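PDB 1VGP: 373aa long hypothetical citrate synthase from Sulfolobus tokodaii, which is of unknown function but belongs to the citrate synthase family, with a largely helical fold and two chains in the assembly. Local coordinates for residues Glu151-Met156 with Leu320-Asp325; Val128-Arg133 with Leu138-Pro143. All blocks are in the same frame, centred on the assembly; numbering follows the deposited sequence.

Interaction 1 (Glu151-Met156 with Leu320-Asp325); sequences ENFLYM and LGFEPD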
loop_
_atom_site.group_PDB
_atom_site.type_symbol
_atom_site.label_atom_id
_atom_site.label_comp_id
_atom_site.label_asym_id
_atom_site.label_seq_id
_atom_site.Cartn_x
_atom_site.Cartn_y
_atom_site.Cartn_z
ATOM N N GLU A 151 26.904 -10.751 4.052
ATOM C CA GLU A 151 27.406 -11.918 4.758
ATOM C C GLU A 151 26.432 -12.306 5.864
ATOM O O GLU A 151 26.109 -13.492 6.035
ATOM C CB GLU A 151 28.779 -11.629 5.357
ATOM C CG GLU A 151 29.557 -12.888 5.713
ATOM C CD GLU A 151 30.804 -12.608 6.532
ATOM O OE1 GLU A 151 31.565 -13.566 6.781
ATOM O OE2 GLU A 151 31.026 -11.441 6.930
ATOM N N ASN A 152 25.951 -11.305 6.600
ATOM C CA ASN A 152 25.067 -11.551 7.736
ATOM C C ASN A 152 23.735 -12.148 7.289
ATOM O O ASN A 152 23.150 -12.975 7.991
ATOM C CB ASN A 152 24.818 -10.253 8.506
ATOM C CG ASN A 152 23.874 -10.448 9.685
ATOM O OD1 ASN A 152 24.209 -11.131 10.654
ATOM N ND2 ASN A 152 22.688 -9.857 9.605
ATOM N N PHE A 153 23.262 -11.728 6.120
ATOM C CA PHE A 153 22.049 -12.305 5.557
ATOM C C PHE A 153 22.203 -13.815 5.457
ATOM O O PHE A 153 21.379 -14.559 5.975
ATOM C CB PHE A 153 21.755 -11.715 4.167
ATOM C CG PHE A 153 20.293 -11.738 3.782
ATOM C CD1 PHE A 153 19.445 -12.732 4.251
ATOM C CD2 PHE A 153 19.772 -10.772 2.930
ATOM C CE1 PHE A 153 18.099 -12.762 3.875
ATOM C CE2 PHE A 153 18.428 -10.800 2.552
ATOM C CZ PHE A 153 17.594 -11.791 3.021
ATOM N N LEU A 154 23.263 -14.268 4.803
ATOM C CA LEU A 154 23.476 -15.700 4.621
ATOM C C LEU A 154 23.773 -16.382 5.956
ATOM O O LEU A 154 23.352 -17.522 6.200
ATOM C CB LEU A 154 24.629 -15.937 3.645
ATOM C CG LEU A 154 24.406 -15.440 2.219
ATOM C CD1 LEU A 154 25.498 -16.002 1.311
ATOM C CD2 LEU A 154 23.022 -15.861 1.732
ATOM N N TYR A 155 24.497 -15.671 6.817
ATOM C CA TYR A 155 24.743 -16.145 8.169
ATOM C C TYR A 155 23.450 -16.528 8.886
ATOM O O TYR A 155 23.328 -17.646 9.402
ATOM C CB TYR A 155 25.476 -15.075 8.984
ATOM C CG TYR A 155 25.514 -15.386 10.467
ATOM C CD1 TYR A 155 25.985 -16.618 10.930
ATOM C CD2 TYR A 155 25.054 -14.461 11.403
ATOM C CE1 TYR A 155 25.994 -16.918 12.290
ATOM C CE2 TYR A 155 25.058 -14.750 12.764
ATOM C CZ TYR A 155 25.529 -15.977 13.202
ATOM O OH TYR A 155 25.529 -16.260 14.546
ATOM N N MET A 156 22.496 -15.597 8.925
ATOM C CA MET A 156 21.250 -15.814 9.655
ATOM C C MET A 156 20.403 -16.886 8.985
ATOM O O MET A 156 19.451 -17.382 9.570
ATOM C CB MET A 156 20.439 -14.520 9.752
ATOM C CG MET A 156 21.144 -13.376 10.447
ATOM S SD MET A 156 20.036 -11.964 10.673
ATOM C CE MET A 156 20.015 -11.251 9.031
ATOM N N LEU A 320 22.103 -20.393 -3.141
ATOM C CA LEU A 320 22.461 -19.689 -1.918
ATOM C C LEU A 320 21.614 -20.167 -0.734
ATOM O O LEU A 320 21.759 -19.673 0.386
ATOM C CB LEU A 320 22.295 -18.178 -2.121
ATOM C CG LEU A 320 23.402 -17.517 -2.940
ATOM C CD1 LEU A 320 23.134 -16.033 -3.096
ATOM C CD2 LEU A 320 24.736 -17.729 -2.250
ATOM N N GLY A 321 20.734 -21.130 -0.986
ATOM C CA GLY A 321 20.038 -21.782 0.106
ATOM C C GLY A 321 18.633 -21.271 0.364
ATOM O O GLY A 321 18.032 -21.596 1.388
ATOM N N PHE A 322 18.098 -20.471 -0.551
ATOM C CA PHE A 322 16.732 -19.992 -0.398
ATOM C C PHE A 322 15.779 -20.913 -1.124
ATOM O O PHE A 322 16.130 -21.537 -2.123
ATOM C CB PHE A 322 16.572 -18.589 -0.968
ATOM C CG PHE A 322 17.288 -17.536 -0.192
ATOM C CD1 PHE A 322 18.538 -17.081 -0.604
ATOM C CD2 PHE A 322 16.697 -16.960 0.932
ATOM C CE1 PHE A 322 19.190 -16.063 0.085
ATOM C CE2 PHE A 322 17.343 -15.936 1.631
ATOM C CZ PHE A 322 18.591 -15.484 1.207
ATOM N N GLU A 323 14.558 -20.988 -0.619
ATOM C CA GLU A 323 13.521 -21.719 -1.314
ATOM C C GLU A 323 12.781 -20.741 -2.214
ATOM O O GLU A 323 12.664 -19.546 -1.915
ATOM C CB GLU A 323 12.616 -22.393 -0.289
ATOM C CG GLU A 323 13.411 -22.955 0.896
ATOM C CD GLU A 323 12.956 -24.331 1.334
ATOM O OE1 GLU A 323 13.487 -24.834 2.354
ATOM O OE2 GLU A 323 12.068 -24.910 0.665
ATOM N N PRO A 324 12.304 -21.234 -3.361
ATOM C CA PRO A 324 11.727 -20.404 -4.421
ATOM C C PRO A 324 10.687 -19.377 -4.015
ATOM O O PRO A 324 10.562 -18.347 -4.672
ATOM C CB PRO A 324 11.170 -21.418 -5.423
ATOM C CG PRO A 324 11.287 -22.758 -4.744
ATOM C CD PRO A 324 12.402 -22.640 -3.773
ATOM N N ASP A 325 9.930 -19.618 -2.954
ATOM C CA ASP A 325 8.900 -18.639 -2.614
ATOM C C ASP A 325 9.441 -17.556 -1.695
ATOM O O ASP A 325 8.717 -16.654 -1.269
ATOM C CB ASP A 325 7.667 -19.316 -1.999
ATOM C CG ASP A 325 8.007 -20.206 -0.837
ATOM O OD1 ASP A 325 7.151 -21.044 -0.475
ATOM O OD2 ASP A 325 9.126 -20.068 -0.288
#
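Phe322 turns its ring edge toward the face of Phe153 in an offset edge-to-face pair, the ring centroids 5.6 Å apart and the planes at 88°. Phe153 CE1 lies at the rim of the Phe322 ring, near its plane, and makes the closest touch of the pair, 3.8 Å from Phe322 CZ. Leu154 reaches the same Phe322 ring obliquely with its CD2. The contact sets helix 149-158 against the loop that leaves helix 309-319, in the buried interior of a mainly helical, citrate synthase-type fold. Helix 309-319 closes with a Schellman motif at Gly321, whose positive phi turns the chain so that Leu320 and Phe322, on either side of it, both meet Leu154. Phe153 holds CG anti to its own N (chi1 -154°), which carries the ring out toward the loop; its other neighbours include Pro125 and Val128 of helix 113-135, Met170 of helix 164-175 and Ser333 of helix 327-346. Phe322 also packs on Phe327 and Val330. All four touching residues are buried, and no hydrogen bond crosses between the two segments, so only carbon surfaces hold them together here. One polar atom at this place, Leu320 O, is satisfied from outside by the hydroxyl of Tyr158, at the end of helix 149-158. Leu154 divides its two methyls between two partners: CD2 comes to 4.2 Å from Phe322 CE1, while CD1 stands 4.0 Å from Leu320 CD2.

Interaction 2 (Val128-Arg133 with Leu138-Pro143); sequences VANYAR and LDIIEP
Arg133 has its guanidinium held between two aliphatic side chains: Leu138 CD1 sits 3.6 Å above one face, over the centre, and Ile141 CG2 lies 3.7 Å from the opposite face, displaced toward the rim. Arg133 and Leu138 cross at about a right angle, whereas Ile141 meets the arginine more slantwise. The chain of Arg133 bends at both chi2 (-93°) and chi3 (-49°), which folds it back beside the loop and brings NE to Asp139 O. That N-H···O bond is weak, 3.3 Å from Arg133 NE to Asp139 O, with the carbonyl oxygen at the guanidinium edge near its plane. The stronger polar partner is elsewhere: Arg133 NH1 bonds to Leu157 O on helix 149-158. The backbone of the same residue is engaged as well, since Leu138 N donates to Arg133 O at 2.9 Å, tying the loop to the end of helix 113-135. One helical turn earlier, Asn130 lies against Ile140. The CG2 methyl of Ile140 rests on the whole amide group, 3.4 Å from Asn130 OD1 and 3.5 Å from Asn130 ND2. Ile140 in turn packs on Ile79 and Arg83 of helix 76-84, and Asp139 forms a salt bridge with Arg83. The motif is a helix followed, after a tight turn of the chain, by an extended segment that doubles back beside it, at the protein surface. Its chemistry is divided by direction: hydrocarbon covers both faces of the guanidinium, while the weak bond from NE to Asp139 O lies at its edge and NH1 binds Leu157 O; the two carbonyl oxygens would partly offset its positive charge and, with the cover on both faces, limit rotation of the group.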
loop_
_atom_site.group_PDB
_atom_site.type_symbol
_atom_site.label_atom_id
_atom_site.label_comp_id
_atom_site.label_asym_id
_atom_site.label_seq_id
_atom_site.Cartn_x
_atom_site.Cartn_y
_atom_site.Cartn_z
ATOM N N VAL A 128 13.362 -11.896 6.878
ATOM C CA VAL A 128 13.342 -12.946 5.878
ATOM C C VAL A 128 14.041 -14.207 6.398
ATOM O O VAL A 128 13.460 -15.294 6.391
ATOM C CB VAL A 128 14.001 -12.461 4.561
ATOM C CG1 VAL A 128 13.992 -13.569 3.515
ATOM C CG2 VAL A 128 13.247 -11.250 4.032
ATOM N N ALA A 129 15.277 -14.064 6.865
ATOM C CA ALA A 129 16.033 -15.228 7.328
ATOM C C ALA A 129 15.337 -15.921 8.509
ATOM O O ALA A 129 15.252 -17.153 8.552
ATOM C CB ALA A 129 17.453 -14.813 7.723
ATOM N N ASN A 130 14.838 -15.126 9.456
ATOM C CA ASN A 130 14.185 -15.658 10.649
ATOM C C ASN A 130 12.970 -16.492 10.285
ATOM O O ASN A 130 12.723 -17.542 10.876
ATOM C CB ASN A 130 13.754 -14.520 11.572
ATOM C CG ASN A 130 14.875 -14.049 12.482
ATOM O OD1 ASN A 130 14.659 -13.233 13.383
ATOM N ND2 ASN A 130 16.085 -14.562 12.249
ATOM N N TYR A 131 12.207 -16.033 9.305
ATOM C CA TYR A 131 11.015 -16.769 8.924
ATOM C C TYR A 131 11.377 -18.080 8.243
ATOM O O TYR A 131 10.704 -19.094 8.444
ATOM C CB TYR A 131 10.134 -15.941 7.987
ATOM C CG TYR A 131 8.811 -16.619 7.715
ATOM C CD1 TYR A 131 7.974 -17.001 8.766
ATOM C CD2 TYR A 131 8.411 -16.916 6.414
ATOM C CE1 TYR A 131 6.772 -17.666 8.523
ATOM C CE2 TYR A 131 7.214 -17.578 6.156
ATOM C CZ TYR A 131 6.403 -17.949 7.214
ATOM O OH TYR A 131 5.211 -18.593 6.960
ATOM N N ALA A 132 12.438 -18.050 7.439
ATOM C CA ALA A 132 12.877 -19.220 6.697
ATOM C C ALA A 132 13.309 -20.351 7.639
ATOM O O ALA A 132 13.010 -21.526 7.390
ATOM C CB ALA A 132 14.023 -18.843 5.767
ATOM N N ARG A 133 14.004 -19.994 8.719
ATOM C CA ARG A 133 14.409 -20.968 9.727
ATOM C C ARG A 133 13.195 -21.506 10.467
ATOM O O ARG A 133 12.956 -22.711 10.510
ATOM C CB ARG A 133 15.358 -20.319 10.734
ATOM C CG ARG A 133 16.506 -19.542 10.110
ATOM C CD ARG A 133 17.735 -20.416 9.957
ATOM N NE ARG A 133 18.050 -21.118 11.193
ATOM C CZ ARG A 133 19.096 -21.921 11.350
ATOM N NH1 ARG A 133 19.984 -22.059 10.374
ATOM N NH2 ARG A 133 19.248 -22.593 12.483
ATOM N N LEU A 138 13.617 -24.818 12.379
ATOM C CA LEU A 138 14.849 -24.458 13.074
ATOM C C LEU A 138 14.563 -23.268 13.977
ATOM O O LEU A 138 13.405 -22.885 14.149
ATOM C CB LEU A 138 15.934 -24.099 12.060
ATOM C CG LEU A 138 16.015 -25.049 10.866
ATOM C CD1 LEU A 138 17.092 -24.582 9.901
ATOM C CD2 LEU A 138 16.305 -26.452 11.360
ATOM N N ASP A 139 15.604 -22.681 14.554
ATOM C CA ASP A 139 15.389 -21.548 15.439
ATOM C C ASP A 139 15.991 -20.253 14.926
ATOM O O ASP A 139 16.992 -20.255 14.209
ATOM C CB ASP A 139 15.939 -21.841 16.835
ATOM C CG ASP A 139 15.032 -21.310 17.935
ATOM O OD1 ASP A 139 14.542 -20.154 17.811
ATOM O OD2 ASP A 139 14.805 -22.046 18.924
ATOM N N ILE A 140 15.361 -19.146 15.297
ATOM C CA ILE A 140 15.935 -17.837 15.048
ATOM C C ILE A 140 17.398 -17.860 15.451
ATOM O O ILE A 140 17.748 -18.226 16.568
ATOM C CB ILE A 140 15.208 -16.744 15.850
ATOM C CG1 ILE A 140 13.755 -16.675 15.388
ATOM C CG2 ILE A 140 15.894 -15.392 15.656
ATOM C CD1 ILE A 140 12.912 -15.724 16.198
ATOM N N ILE A 141 18.248 -17.482 14.516
ATOM C CA ILE A 141 19.640 -17.261 14.801
ATOM C C ILE A 141 19.870 -15.778 14.549
ATOM O O ILE A 141 19.590 -15.289 13.457
ATOM C CB ILE A 141 20.511 -18.165 13.879
ATOM C CG1 ILE A 141 21.970 -17.707 13.894
ATOM C CG2 ILE A 141 19.916 -18.192 12.486
ATOM C CD1 ILE A 141 22.301 -16.652 12.877
ATOM N N GLU A 142 20.342 -15.062 15.568
ATOM C CA GLU A 142 20.294 -13.598 15.588
ATOM C C GLU A 142 21.319 -12.921 14.682
ATOM O O GLU A 142 22.334 -13.513 14.316
ATOM C CB GLU A 142 20.508 -13.085 17.017
ATOM C CG GLU A 142 19.371 -13.406 17.956
ATOM C CD GLU A 142 19.705 -13.083 19.398
ATOM O OE1 GLU A 142 20.552 -12.191 19.632
ATOM O OE2 GLU A 142 19.119 -13.726 20.300
ATOM N N PRO A 143 21.069 -11.659 14.314
ATOM C CA PRO A 143 22.062 -10.974 13.495
ATOM C C PRO A 143 23.343 -10.731 14.271
ATOM O O PRO A 143 23.309 -10.413 15.458
ATOM C CB PRO A 143 21.366 -9.677 13.099
ATOM C CG PRO A 143 20.396 -9.440 14.192
ATOM C CD PRO A 143 19.900 -10.804 14.575
#

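Overall arrangement
Followed from the N terminus, helix 113-135 comes first, and interaction 2 closes the short loop behind it as residues 138-143 fold back on 128-133. The chain then enters helix 149-158, which opens interaction 1; this contact closes only after 163 further residues, mostly helical, when the loop 320-325 returns between helices 309-319 and 327-346. The two are in series, neither nested nor crossed. Their centres are about 10 Å apart, and they meet directly: Ile141 packs on Tyr155 and Met156, and Arg133 CD on Met156 O. Helix 149-158 is thus tied both to the preceding helix with its loop and to the loop between two much later helices.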